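Local coordinates for hypothetical bacterial outer membrane protein (PDB 3RWX) that is of unknown function, a putative outer-membrane lipoprotein built from two calycin-like beta-barrel domains, for which a transport role is no more than suggested, at residues G20-N25 and I120-G125; C26-D31 and S113-L118; G148-P153 and N181-G186; L191-V196 and T218-T223. One frame throughout, in Å; residues are numbered along the deposited sequence. Where two conformers were deposited one is given.

Contact 1 (G20-N25 and I120-G125)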
loop_
_atom_site.group_PDB
_atom_site.type_symbol
_atom_site.label_atom_id
_atom_site.label_comp_id
_atom_site.label_asym_id
_atom_site.label_seq_id
_atom_site.Cartn_x
_atom_site.Cartn_y
_atom_site.Cartn_z
ATOM N N GLY A 20 4.176 -0.852 -16.605
ATOM C CA GLY A 20 3.406 -0.487 -15.445
ATOM C C GLY A 20 3.982 -1.054 -14.181
ATOM O O GLY A 20 5.208 -1.046 -13.980
ATOM N N TYR A 21 3.095 -1.540 -13.319
ATOM C CA TYR A 21 3.515 -2.044 -12.029
ATOM C C TYR A 21 2.747 -3.320 -11.672
ATOM O O TYR A 21 1.763 -3.673 -12.318
ATOM C CB TYR A 21 3.365 -0.959 -10.964
ATOM C CG TYR A 21 1.958 -0.564 -10.661
ATOM C CD1 TYR A 21 1.348 0.448 -11.349
ATOM C CD2 TYR A 21 1.236 -1.189 -9.661
ATOM C CE1 TYR A 21 0.022 0.838 -11.057
ATOM C CE2 TYR A 21 -0.083 -0.813 -9.379
ATOM C CZ TYR A 21 -0.674 0.202 -10.085
ATOM O OH TYR A 21 -1.966 0.614 -9.811
ATOM N N SER A 22 3.246 -4.027 -10.672
ATOM C CA SER A 22 2.731 -5.324 -10.345
ATOM C C SER A 22 2.397 -5.406 -8.865
ATOM O O SER A 22 3.185 -4.997 -8.016
ATOM C CB SER A 22 3.736 -6.395 -10.758
ATOM O OG SER A 22 3.894 -6.411 -12.170
ATOM N N ILE A 23 1.209 -5.926 -8.585
ATOM C CA ILE A 23 0.659 -6.027 -7.255
ATOM C C ILE A 23 0.371 -7.487 -6.932
ATOM O O ILE A 23 -0.208 -8.198 -7.741
ATOM C CB ILE A 23 -0.663 -5.236 -7.166
ATOM C CG1 ILE A 23 -0.383 -3.746 -7.374
ATOM C CG2 ILE A 23 -1.323 -5.425 -5.822
ATOM C CD1 ILE A 23 0.649 -3.184 -6.454
ATOM N N GLY A 24 0.761 -7.912 -5.733
ATOM C CA GLY A 24 0.625 -9.302 -5.306
ATOM C C GLY A 24 -0.349 -9.529 -4.162
ATOM O O GLY A 24 -0.471 -8.704 -3.264
ATOM N N ASN A 25 -1.027 -10.671 -4.197
ATOM C CA ASN A 25 -2.004 -11.062 -3.183
ATOM C C ASN A 25 -1.828 -12.549 -2.981
ATOM O O ASN A 25 -1.707 -13.286 -3.957
ATOM C CB ASN A 25 -3.453 -10.738 -3.650
ATOM C CG ASN A 25 -3.759 -9.198 -3.644
ATOM O OD1 ASN A 25 -4.155 -8.632 -2.607
ATOM N ND2 ASN A 25 -3.544 -8.515 -4.798
ATOM N N ILE A 120 -0.535 -12.452 -9.042
ATOM C CA ILE A 120 0.136 -11.210 -9.371
ATOM C C ILE A 120 -0.606 -10.553 -10.520
ATOM O O ILE A 120 -0.825 -11.201 -11.521
ATOM C CB ILE A 120 1.561 -11.445 -9.791
ATOM C CG1 ILE A 120 2.243 -12.336 -8.770
ATOM C CG2 ILE A 120 2.293 -10.111 -9.953
ATOM C CD1 ILE A 120 3.758 -12.296 -8.853
ATOM N N GLU A 121 -0.977 -9.283 -10.351
ATOM C CA GLU A 121 -1.620 -8.484 -11.385
ATOM C C GLU A 121 -0.679 -7.403 -11.976
ATOM O O GLU A 121 -0.008 -6.657 -11.243
ATOM C CB GLU A 121 -2.840 -7.802 -10.803
ATOM C CG GLU A 121 -3.728 -7.122 -11.833
ATOM C CD GLU A 121 -5.003 -6.495 -11.250
ATOM O OE1 GLU A 121 -5.280 -6.618 -10.029
ATOM O OE2 GLU A 121 -5.740 -5.868 -12.034
ATOM N N PHE A 122 -0.647 -7.322 -13.303
ATOM C CA PHE A 122 0.022 -6.241 -13.996
ATOM C C PHE A 122 -0.998 -5.175 -14.218
ATOM O O PHE A 122 -2.058 -5.475 -14.728
ATOM C CB PHE A 122 0.558 -6.720 -15.339
ATOM C CG PHE A 122 1.077 -5.623 -16.208
ATOM C CD1 PHE A 122 2.352 -5.142 -16.043
ATOM C CD2 PHE A 122 0.284 -5.060 -17.170
ATOM C CE1 PHE A 122 2.829 -4.100 -16.806
ATOM C CE2 PHE A 122 0.765 -4.027 -17.958
ATOM C CZ PHE A 122 2.038 -3.548 -17.770
ATOM N N ILE A 123 -0.687 -3.951 -13.793
ATOM C CA ILE A 123 -1.505 -2.773 -14.040
ATOM C C ILE A 123 -0.672 -1.760 -14.813
ATOM O O ILE A 123 0.398 -1.387 -14.383
ATOM C CB ILE A 123 -1.959 -2.126 -12.744
ATOM C CG1 ILE A 123 -2.805 -3.136 -11.940
ATOM C CG2 ILE A 123 -2.766 -0.820 -13.027
ATOM C CD1 ILE A 123 -2.910 -2.831 -10.441
ATOM N N GLN A 124 -1.185 -1.310 -15.942
ATOM C CA GLN A 124 -0.436 -0.476 -16.828
ATOM C C GLN A 124 -0.393 0.939 -16.256
ATOM O O GLN A 124 -1.367 1.404 -15.664
ATOM C CB GLN A 124 -1.098 -0.491 -18.214
ATOM C CG GLN A 124 -0.299 0.254 -19.255
ATOM C CD GLN A 124 -0.664 -0.096 -20.717
ATOM O OE1 GLN A 124 -1.153 -1.188 -21.010
ATOM N NE2 GLN A 124 -0.413 0.851 -21.629
ATOM N N GLY A 125 0.740 1.618 -16.423
ATOM C CA GLY A 125 0.877 2.993 -15.981
ATOM C C GLY A 125 1.747 3.179 -14.763
ATOM O O GLY A 125 2.478 2.289 -14.360
#

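Contact 2 (C26-D31 and S113-L118)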
loop_
_atom_site.group_PDB
_atom_site.type_symbol
_atom_site.label_atom_id
_atom_site.label_comp_id
_atom_site.label_asym_id
_atom_site.label_seq_id
_atom_site.Cartn_x
_atom_site.Cartn_y
_atom_site.Cartn_z
ATOM N N CYS A 26 -1.768 -12.977 -1.716
ATOM C CA CYS A 26 -1.823 -14.390 -1.338
ATOM C C CYS A 26 -2.596 -14.506 -0.019
ATOM O O CYS A 26 -3.220 -13.549 0.406
ATOM C CB CYS A 26 -0.421 -14.971 -1.188
ATOM S SG CYS A 26 0.591 -14.235 0.151
ATOM N N ALA A 27 -2.545 -15.670 0.624
ATOM C CA ALA A 27 -3.293 -15.906 1.866
ATOM C C ALA A 27 -2.781 -15.025 2.996
ATOM O O ALA A 27 -3.522 -14.704 3.929
ATOM C CB ALA A 27 -3.204 -17.381 2.273
HETATM N N MSE A 28 -1.519 -14.618 2.889
HETATM C CA MSE A 28 -0.842 -13.887 3.964
HETATM C C MSE A 28 -0.707 -12.388 3.795
HETATM O O MSE A 28 -0.486 -11.666 4.762
HETATM C CB MSE A 28 0.523 -14.510 4.169
HETATM C CG MSE A 28 0.342 -15.833 4.841
HETATM SE SE MSE A 28 1.794 -16.906 4.502
HETATM C CE MSE A 28 0.872 -18.143 3.331
ATOM N N PHE A 29 -0.806 -11.907 2.574
ATOM C CA PHE A 29 -0.783 -10.480 2.402
ATOM C C PHE A 29 -1.593 -10.089 1.212
ATOM O O PHE A 29 -1.870 -10.908 0.332
ATOM C CB PHE A 29 0.661 -9.941 2.311
ATOM C CG PHE A 29 1.479 -10.543 1.205
ATOM C CD1 PHE A 29 1.220 -10.239 -0.107
ATOM C CD2 PHE A 29 2.509 -11.415 1.487
ATOM C CE1 PHE A 29 1.960 -10.804 -1.116
ATOM C CE2 PHE A 29 3.271 -11.968 0.477
ATOM C CZ PHE A 29 3.001 -11.662 -0.815
ATOM N N THR A 30 -2.009 -8.837 1.214
ATOM C CA THR A 30 -2.751 -8.302 0.104
ATOM C C THR A 30 -2.130 -6.990 -0.359
ATOM O O THR A 30 -1.436 -6.325 0.397
ATOM C CB THR A 30 -4.250 -8.133 0.449
ATOM O OG1 THR A 30 -4.909 -7.435 -0.616
ATOM C CG2 THR A 30 -4.446 -7.364 1.749
ATOM N N ASP A 31 -2.358 -6.651 -1.626
ATOM C CA ASP A 31 -1.919 -5.375 -2.212
ATOM C C ASP A 31 -0.437 -5.043 -2.017
ATOM O O ASP A 31 -0.084 -3.937 -1.719
ATOM C CB ASP A 31 -2.784 -4.242 -1.671
ATOM C CG ASP A 31 -2.805 -3.040 -2.581
ATOM O OD1 ASP A 31 -2.661 -3.177 -3.813
ATOM O OD2 ASP A 31 -3.003 -1.940 -2.062
ATOM N N SER A 113 0.677 -23.078 -5.906
ATOM C CA SER A 113 1.431 -23.893 -4.957
ATOM C C SER A 113 2.200 -23.111 -3.882
ATOM O O SER A 113 2.802 -23.706 -3.002
ATOM C CB SER A 113 2.425 -24.780 -5.697
ATOM O OG SER A 113 3.409 -23.963 -6.291
ATOM N N VAL A 114 2.198 -21.791 -3.933
ATOM C CA VAL A 114 2.934 -21.040 -2.943
ATOM C C VAL A 114 1.995 -20.182 -2.124
ATOM O O VAL A 114 1.030 -19.624 -2.639
ATOM C CB VAL A 114 4.090 -20.188 -3.581
ATOM C CG1 VAL A 114 5.016 -21.101 -4.427
ATOM C CG2 VAL A 114 3.560 -19.062 -4.393
HETATM N N MSE A 115 2.271 -20.147 -0.826
HETATM C CA MSE A 115 1.635 -19.241 0.112
HETATM C C MSE A 115 0.128 -19.159 0.043
HETATM O O MSE A 115 -0.437 -18.077 0.106
HETATM C CB MSE A 115 2.234 -17.866 -0.068
HETATM C CG MSE A 115 3.696 -17.855 0.305
HETATM SE SE MSE A 115 4.408 -16.097 0.120
HETATM C CE MSE A 115 4.629 -15.985 -1.779
ATOM N N GLY A 116 -0.519 -20.307 -0.066
ATOM C CA GLY A 116 -1.962 -20.366 -0.088
ATOM C C GLY A 116 -2.556 -19.981 -1.422
ATOM O O GLY A 116 -3.759 -19.927 -1.551
ATOM N N GLY A 117 -1.732 -19.717 -2.426
ATOM C CA GLY A 117 -2.231 -19.185 -3.683
ATOM C C GLY A 117 -1.808 -17.749 -3.905
ATOM O O GLY A 117 -2.427 -16.816 -3.392
ATOM N N LEU A 118 -0.758 -17.566 -4.692
ATOM C CA LEU A 118 -0.240 -16.245 -4.996
ATOM C C LEU A 118 -0.784 -15.777 -6.341
ATOM O O LEU A 118 -0.651 -16.471 -7.347
ATOM C CB LEU A 118 1.279 -16.309 -5.026
ATOM C CG LEU A 118 2.007 -15.018 -5.403
ATOM C CD1 LEU A 118 1.725 -13.936 -4.339
ATOM C CD2 LEU A 118 3.465 -15.317 -5.524
#

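Contact 3 (G148-P153 and N181-G186)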
loop_
_atom_site.group_PDB
_atom_site.type_symbol
_atom_site.label_atom_id
_atom_site.label_comp_id
_atom_site.label_asym_id
_atom_site.label_seq_id
_atom_site.Cartn_x
_atom_site.Cartn_y
_atom_site.Cartn_z
ATOM N N GLY A 148 -1.934 21.687 27.053
ATOM C CA GLY A 148 -1.505 22.861 27.798
ATOM C C GLY A 148 -0.031 22.756 28.127
ATOM O O GLY A 148 0.760 22.440 27.267
ATOM N N SER A 149 0.308 22.997 29.384
ATOM C CA SER A 149 1.688 22.922 29.881
ATOM C C SER A 149 2.136 21.516 30.283
ATOM O O SER A 149 3.196 21.366 30.828
ATOM C CB SER A 149 1.829 23.826 31.134
ATOM O OG SER A 149 0.837 23.466 32.091
ATOM N N THR A 150 1.320 20.500 30.057
ATOM C CA THR A 150 1.681 19.143 30.418
ATOM C C THR A 150 2.210 18.366 29.239
ATOM O O THR A 150 1.630 18.382 28.165
ATOM C CB THR A 150 0.451 18.399 30.985
ATOM O OG1 THR A 150 0.187 18.894 32.302
ATOM C CG2 THR A 150 0.681 16.864 31.043
ATOM N N THR A 151 3.309 17.657 29.448
ATOM C CA THR A 151 3.754 16.647 28.484
ATOM C C THR A 151 3.861 15.318 29.220
ATOM O O THR A 151 4.543 15.185 30.251
ATOM C CB THR A 151 5.110 16.989 27.852
ATOM O OG1 THR A 151 5.044 18.289 27.251
ATOM C CG2 THR A 151 5.481 15.956 26.783
ATOM N N TYR A 152 3.172 14.330 28.682
ATOM C CA TYR A 152 3.060 13.043 29.339
ATOM C C TYR A 152 4.295 12.181 29.091
ATOM O O TYR A 152 5.094 12.474 28.204
ATOM C CB TYR A 152 1.806 12.345 28.849
ATOM C CG TYR A 152 0.525 13.015 29.302
ATOM C CD1 TYR A 152 0.086 12.905 30.604
ATOM C CD2 TYR A 152 -0.243 13.756 28.432
ATOM C CE1 TYR A 152 -1.106 13.531 31.039
ATOM C CE2 TYR A 152 -1.438 14.367 28.848
ATOM C CZ TYR A 152 -1.852 14.246 30.152
ATOM O OH TYR A 152 -3.012 14.828 30.553
ATOM N N PRO A 153 4.466 11.115 29.892
ATOM C CA PRO A 153 5.541 10.207 29.549
ATOM C C PRO A 153 5.376 9.631 28.128
ATOM O O PRO A 153 4.257 9.504 27.625
ATOM C CB PRO A 153 5.431 9.112 30.625
ATOM C CG PRO A 153 4.821 9.785 31.787
ATOM C CD PRO A 153 3.816 10.735 31.157
ATOM N N ASN A 181 -0.048 7.453 30.343
ATOM C CA ASN A 181 -0.011 7.517 31.801
ATOM C C ASN A 181 0.064 8.933 32.266
ATOM O O ASN A 181 0.421 9.817 31.491
ATOM C CB ASN A 181 1.190 6.770 32.341
ATOM C CG ASN A 181 1.110 5.273 32.097
ATOM O OD1 ASN A 181 0.035 4.692 31.946
ATOM N ND2 ASN A 181 2.256 4.649 32.061
ATOM N N SER A 182 -0.235 9.152 33.543
ATOM C CA SER A 182 -0.216 10.490 34.117
ATOM C C SER A 182 1.180 11.076 34.161
ATOM O O SER A 182 2.166 10.353 34.204
ATOM C CB SER A 182 -0.770 10.470 35.534
ATOM O OG SER A 182 -2.049 9.884 35.544
ATOM N N SER A 183 1.229 12.400 34.161
ATOM C CA SER A 183 2.427 13.172 34.362
ATOM C C SER A 183 2.414 13.688 35.795
ATOM O O SER A 183 1.361 13.770 36.436
ATOM C CB SER A 183 2.424 14.347 33.375
ATOM O OG SER A 183 3.022 15.512 33.915
ATOM N N GLN A 184 3.578 14.055 36.307
ATOM C CA GLN A 184 3.634 14.731 37.592
ATOM C C GLN A 184 2.751 15.988 37.599
ATOM O O GLN A 184 2.183 16.335 38.625
ATOM C CB GLN A 184 5.080 15.093 37.949
ATOM C CG GLN A 184 5.935 13.872 38.274
ATOM C CD GLN A 184 7.387 14.220 38.626
ATOM O OE1 GLN A 184 7.657 15.251 39.255
ATOM N NE2 GLN A 184 8.328 13.349 38.223
ATOM N N THR A 185 2.624 16.647 36.452
ATOM C CA THR A 185 1.866 17.899 36.346
ATOM C C THR A 185 0.387 17.732 35.924
ATOM O O THR A 185 -0.329 18.729 35.774
ATOM C CB THR A 185 2.576 18.902 35.358
ATOM O OG1 THR A 185 2.347 18.508 33.993
ATOM C CG2 THR A 185 4.087 18.955 35.617
ATOM N N GLY A 186 -0.076 16.500 35.723
ATOM C CA GLY A 186 -1.465 16.295 35.312
ATOM C C GLY A 186 -1.883 14.858 35.040
ATOM O O GLY A 186 -1.071 14.019 34.656
HETATM O O HOH W 1 4.642 17.857 32.276
HETATM O O HOH W 2 2.120 7.998 28.834
#

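Contact 4 (L191-V196 and T218-T223)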
loop_
_atom_site.group_PDB
_atom_site.type_symbol
_atom_site.label_atom_id
_atom_site.label_comp_id
_atom_site.label_asym_id
_atom_site.label_seq_id
_atom_site.Cartn_x
_atom_site.Cartn_y
_atom_site.Cartn_z
ATOM N N LEU A 191 -8.301 7.683 26.421
ATOM C CA LEU A 191 -8.359 7.792 24.951
ATOM C C LEU A 191 -8.139 6.443 24.308
ATOM O O LEU A 191 -7.337 5.650 24.804
ATOM C CB LEU A 191 -7.274 8.723 24.415
ATOM C CG LEU A 191 -7.253 10.189 24.834
ATOM C CD1 LEU A 191 -5.936 10.861 24.400
ATOM C CD2 LEU A 191 -8.470 10.959 24.310
ATOM N N GLY A 192 -8.800 6.198 23.180
ATOM C CA GLY A 192 -8.726 4.905 22.494
ATOM C C GLY A 192 -7.996 5.011 21.173
ATOM O O GLY A 192 -7.355 6.022 20.900
ATOM N N ASP A 193 -8.066 3.942 20.380
ATOM C CA ASP A 193 -7.599 3.937 19.008
ATOM C C ASP A 193 -8.553 4.719 18.130
ATOM O O ASP A 193 -9.756 4.708 18.386
ATOM C CB ASP A 193 -7.591 2.503 18.475
ATOM C CG ASP A 193 -6.588 1.603 19.181
ATOM O OD1 ASP A 193 -5.695 2.126 19.887
ATOM O OD2 ASP A 193 -6.695 0.363 19.004
ATOM N N PHE A 194 -8.046 5.368 17.076
ATOM C CA PHE A 194 -8.940 5.906 16.042
ATOM C C PHE A 194 -8.382 5.826 14.634
ATOM O O PHE A 194 -7.192 5.606 14.436
ATOM C CB PHE A 194 -9.446 7.320 16.371
ATOM C CG PHE A 194 -8.368 8.357 16.487
ATOM C CD1 PHE A 194 -7.863 8.987 15.359
ATOM C CD2 PHE A 194 -7.868 8.718 17.724
ATOM C CE1 PHE A 194 -6.860 9.955 15.475
ATOM C CE2 PHE A 194 -6.882 9.691 17.840
ATOM C CZ PHE A 194 -6.375 10.306 16.715
ATOM N N THR A 195 -9.282 5.967 13.673
ATOM C CA THR A 195 -8.995 5.828 12.265
ATOM C C THR A 195 -9.445 7.099 11.569
ATOM O O THR A 195 -10.577 7.560 11.779
ATOM C CB THR A 195 -9.747 4.623 11.700
ATOM O OG1 THR A 195 -9.265 3.447 12.355
ATOM C CG2 THR A 195 -9.533 4.478 10.205
ATOM N N VAL A 196 -8.551 7.676 10.768
ATOM C CA VAL A 196 -8.835 8.886 10.018
ATOM C C VAL A 196 -8.901 8.495 8.568
ATOM O O VAL A 196 -7.913 8.038 8.025
ATOM C CB VAL A 196 -7.727 9.922 10.204
ATOM C CG1 VAL A 196 -8.078 11.213 9.467
ATOM C CG2 VAL A 196 -7.498 10.176 11.723
ATOM N N THR A 218 -14.785 9.049 15.769
ATOM C CA THR A 218 -14.947 8.687 17.176
ATOM C C THR A 218 -13.898 7.615 17.486
ATOM O O THR A 218 -13.547 6.840 16.607
ATOM C CB THR A 218 -16.375 8.124 17.458
ATOM O OG1 THR A 218 -16.637 7.037 16.572
ATOM C CG2 THR A 218 -17.473 9.182 17.245
ATOM N N ASP A 219 -13.381 7.572 18.709
ATOM C CA ASP A 219 -12.371 6.577 19.024
ATOM C C ASP A 219 -13.030 5.271 19.447
ATOM O O ASP A 219 -14.238 5.181 19.435
ATOM C CB ASP A 219 -11.358 7.104 20.064
ATOM C CG ASP A 219 -11.913 7.221 21.483
ATOM O OD1 ASP A 219 -13.086 6.861 21.787
ATOM O OD2 ASP A 219 -11.121 7.688 22.324
ATOM N N THR A 220 -12.246 4.272 19.844
ATOM C CA THR A 220 -12.805 2.963 20.181
ATOM C C THR A 220 -13.596 2.909 21.474
ATOM O O THR A 220 -14.217 1.886 21.733
ATOM C CB THR A 220 -11.737 1.842 20.157
ATOM O OG1 THR A 220 -10.591 2.251 20.899
ATOM C CG2 THR A 220 -11.312 1.537 18.727
ATOM N N ASN A 221 -13.586 3.978 22.286
ATOM C CA ASN A 221 -14.578 4.125 23.371
ATOM C C ASN A 221 -15.771 5.015 23.003
ATOM O O ASN A 221 -16.560 5.364 23.857
ATOM C CB ASN A 221 -13.977 4.710 24.639
ATOM C CG ASN A 221 -12.669 4.122 24.985
ATOM O OD1 ASN A 221 -11.690 4.856 25.171
ATOM N ND2 ASN A 221 -12.611 2.813 25.082
ATOM N N ASN A 222 -15.877 5.405 21.741
ATOM C CA ASN A 222 -16.979 6.238 21.269
ATOM C C ASN A 222 -16.877 7.712 21.636
ATOM O O ASN A 222 -17.871 8.440 21.543
ATOM C CB ASN A 222 -18.330 5.682 21.743
ATOM C CG ASN A 222 -19.290 5.472 20.603
ATOM O OD1 ASN A 222 -18.878 5.046 19.506
ATOM N ND2 ASN A 222 -20.581 5.742 20.843
ATOM N N THR A 223 -15.680 8.154 22.030
ATOM C CA THR A 223 -15.436 9.562 22.312
ATOM C C THR A 223 -15.261 10.266 20.975
ATOM O O THR A 223 -14.490 9.822 20.153
ATOM C CB THR A 223 -14.170 9.749 23.151
ATOM O OG1 THR A 223 -14.200 8.870 24.289
ATOM C CG2 THR A 223 -14.039 11.211 23.608
HETATM O O HOH W 3 -12.108 6.135 14.392
#

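Contact 1 (G20-N25 and I120-G125)
Four backbone hydrogen bonds, in two reciprocal pairs, tie Tyr-21 to Ile-123 and Ile-23 to Glu-121. The straightest runs from Ile-123 N to Tyr-21 O (2.9 Å, 178° at the hydrogen), and Glu-121 N reaches Ile-23 O almost as directly at 2.9 Å. Between these hydrogen-bonded pairs lies the non-hydrogen-bonded pair Ser-22 and Phe-122, where the CA of Ser-22 comes to 3.2 Å from Glu-121 O in a CA-H...O contact. At the Gly-20 end the chains draw together, Gly-20 CA lying 3.1 Å from Gly-125 O; with no side chain there, the backbone can also lie close against Ile-123 O and Gln-124.

On the face carrying Tyr-21, Ile-23, Glu-121 and Ile-123, the phenol ring folds over its cross-strand neighbour. With chi1 at 67°, Tyr-21 CG stands between backbone N and carbonyl carbon, which brings the ring flat against Ile-123, whose CB lies 4.0 Å from the ring centroid in a CH-pi contact. The two branches spread across the outer end of that same face: CD1 is 3.6 Å from Tyr-21 CE2, while CG2 approaches the hydroxyl. Ile-23 adds its CG1 to the same CD1 methyl. On the other face Phe-122 swings the end of its ring towards Gly-20, CE1 lying 3.5 Å from Gly-20 N, and Ser-22 turns its OG to Tyr-54 and Ser-38.

Strand 32-35 continues the sheet beyond 20-25. First and last strands of the N-terminal domain are thus paired antiparallel, the closure expected of a calycin-like beta-barrel.

Contact 2 (C26-D31 and S113-L118)
Cys-26 and Ala-27 pack against a type I' turn, Val-114 to Gly-117, through one backbone hydrogen bond, Ala-27 N to Met-115 O (3.2 Å, 161°), and a CA-H...O contact from Cys-26 CA to Gly-117 O (3.2 Å). Around the Met-115 carbonyl the side chains close in. Cys-26 CB lies 3.4 Å from Met-115 O, and the terminal CE of selenomethionine Met-28, brought back by the bend of its chain, reaches the same oxygen as well as Met-115 CB, the latter at 3.7 Å.

The thiol of Cys-26 works mainly on its own loop. Chi1 of 64° places SG between the backbone N and the carbonyl carbon, where it accepts a hydrogen bond from Met-28 N and a weak one from Phe-29 N. It also rests 3.5 Å above the plane of the Phe-29 ring, over its centre, while its flank touches Met-115 CB at 4.0 Å. The selenium of Met-115 approaches the ring obliquely, 4.3 Å from Phe-29 CE2, a Met-aromatic contact. Leu-118 CD1 packs against Cys-26 CB at 4.0 Å.

The loop 26-31 links strands 20-25 and 32-35, and the turn links 110-111 to 118-124, so two hairpin ends of one antiparallel sheet meet at the surface; Tyr-32, opening the next strand, meets the Phe-29 ring at about 50°.

Contact 3 (G148-P153 and N181-G186)
An ST turn within a type I beta turn, Ser-183 to Gly-186, carries the polar part of this surface contact between the edge strand 150-151 and the long loop before strand 195-196. Thr-150 and Thr-185 meet through their hydroxyls, OG1 to OG1 at 2.8 Å, with either able to donate. Their side chains run past each other in opposite senses, and the chi1 of Thr-185, 76°, sets its OG1 between backbone N and carbonyl carbon, facing the strand. That hydroxyl also hydrogen-bonds a water, which accepts from Thr-151 N at 3.1 Å, so one side chain of the turn contacts the strand both directly and through solvent. The turn itself is held by Ser-183 OG, which accepts from Thr-185 N (2.8 Å), and by backbone bonds in both directions between Ser-183 and Gly-186.

Packing continues from there. Thr-150 CG2 stands 3.7 Å above the centre of one face of the Tyr-152 ring and also touches Ser-183 CB at 3.8 Å. The ring offers its edge to the turn: Ser-183 N and Gly-186 O lie near its plane, the latter 3.6 Å from CE1. CD1 comes to 3.2 Å from Asn-181 O, approached obliquely. Tyr-152 OH is hydrogen-bonded to Arg-187 O, so its far end is held too. Pro-153 closes the contact with CD against the carbonyls of Asn-181 and Ser-182, and a second water joins Pro-153 O to Asn-181 N.

Loop and edge strand thus meet through side chains and waters rather than strand pairing, an ST turn docked on the margin of a calycin-like beta-sheet.

Contact 4 (L191-V196 and T218-T223)
The carboxylate of Asp-219 is met from outside its plane by every N-H it binds. Gly-192 N reaches OD2 at 2.9 Å, 53° out of that plane, whereas OD1 takes Asn-221 N and Thr-223 N from opposite faces, at 3.0 and 2.9 Å. Chi1 of 72° stands the group between its own backbone N and carbonyl carbon, so that one oxygen turns back into the loop and the other looks across to Gly-192. The Phe-194 ring has Val-196 CG2 at its edge, in plane; it leads away from the loop, leaving its CB to touch Asp-219 CA at 4.0 Å.

The bond from Asn-221 N makes an Asx turn, set at the start of a type I beta turn that runs from Asp-219 to Asn-222 in the hairpin connection between strands 212-218 and 224-234. Three bonds thus engage this buried carboxylate, which would probably stabilise its charge.

Thr-220 follows with two approaches to Asp-193. Its N donates to Asp-193 O at 2.9 Å, running close to the direction of the carbonyl bond, and its OG1 receives a weak bond from Asp-193 N. The methyl of Thr-220 lies alongside Asp-193, Thr-220 CG2 to Asp-193 CB at 3.9 Å; the Asp-193 carboxylate beyond is hydrogen-bonded through OD1 to a glycerol, probably from the crystallisation liquor. Gly-192, with no side chain, lets Thr-220 OG1 come to 3.6 Å from its CA. Farther along, a water bridges the two chains, accepting from Thr-195 N and donating to Thr-218 O, while the backbones of Phe-194 and Val-196 are hydrogen-bonded to Leu-174 and Leu-172, in and beside strand 172-173.

Overall arrangement
The four contacts divide between the two calycin-like domains. Contacts 1 and 2 belong to the N-terminal one and adjoin, with centres about 15 Å apart: contact 2 lies within the chain span that contact 1 brackets, and Asn-25 OD1, at the end of strand 20-25, probably hydrogen-bonds Asp-31 N in the loop of contact 2. Contacts 3 and 4 lie in the second domain, on the same side of the chain's centre; their centres are about 21 Å apart and their nearest atoms about 7 Å. Between domains the separation is larger, about 48 Å between the centres of contacts 1 and 3. The glycerol sits beside contact 4, at Asp-193.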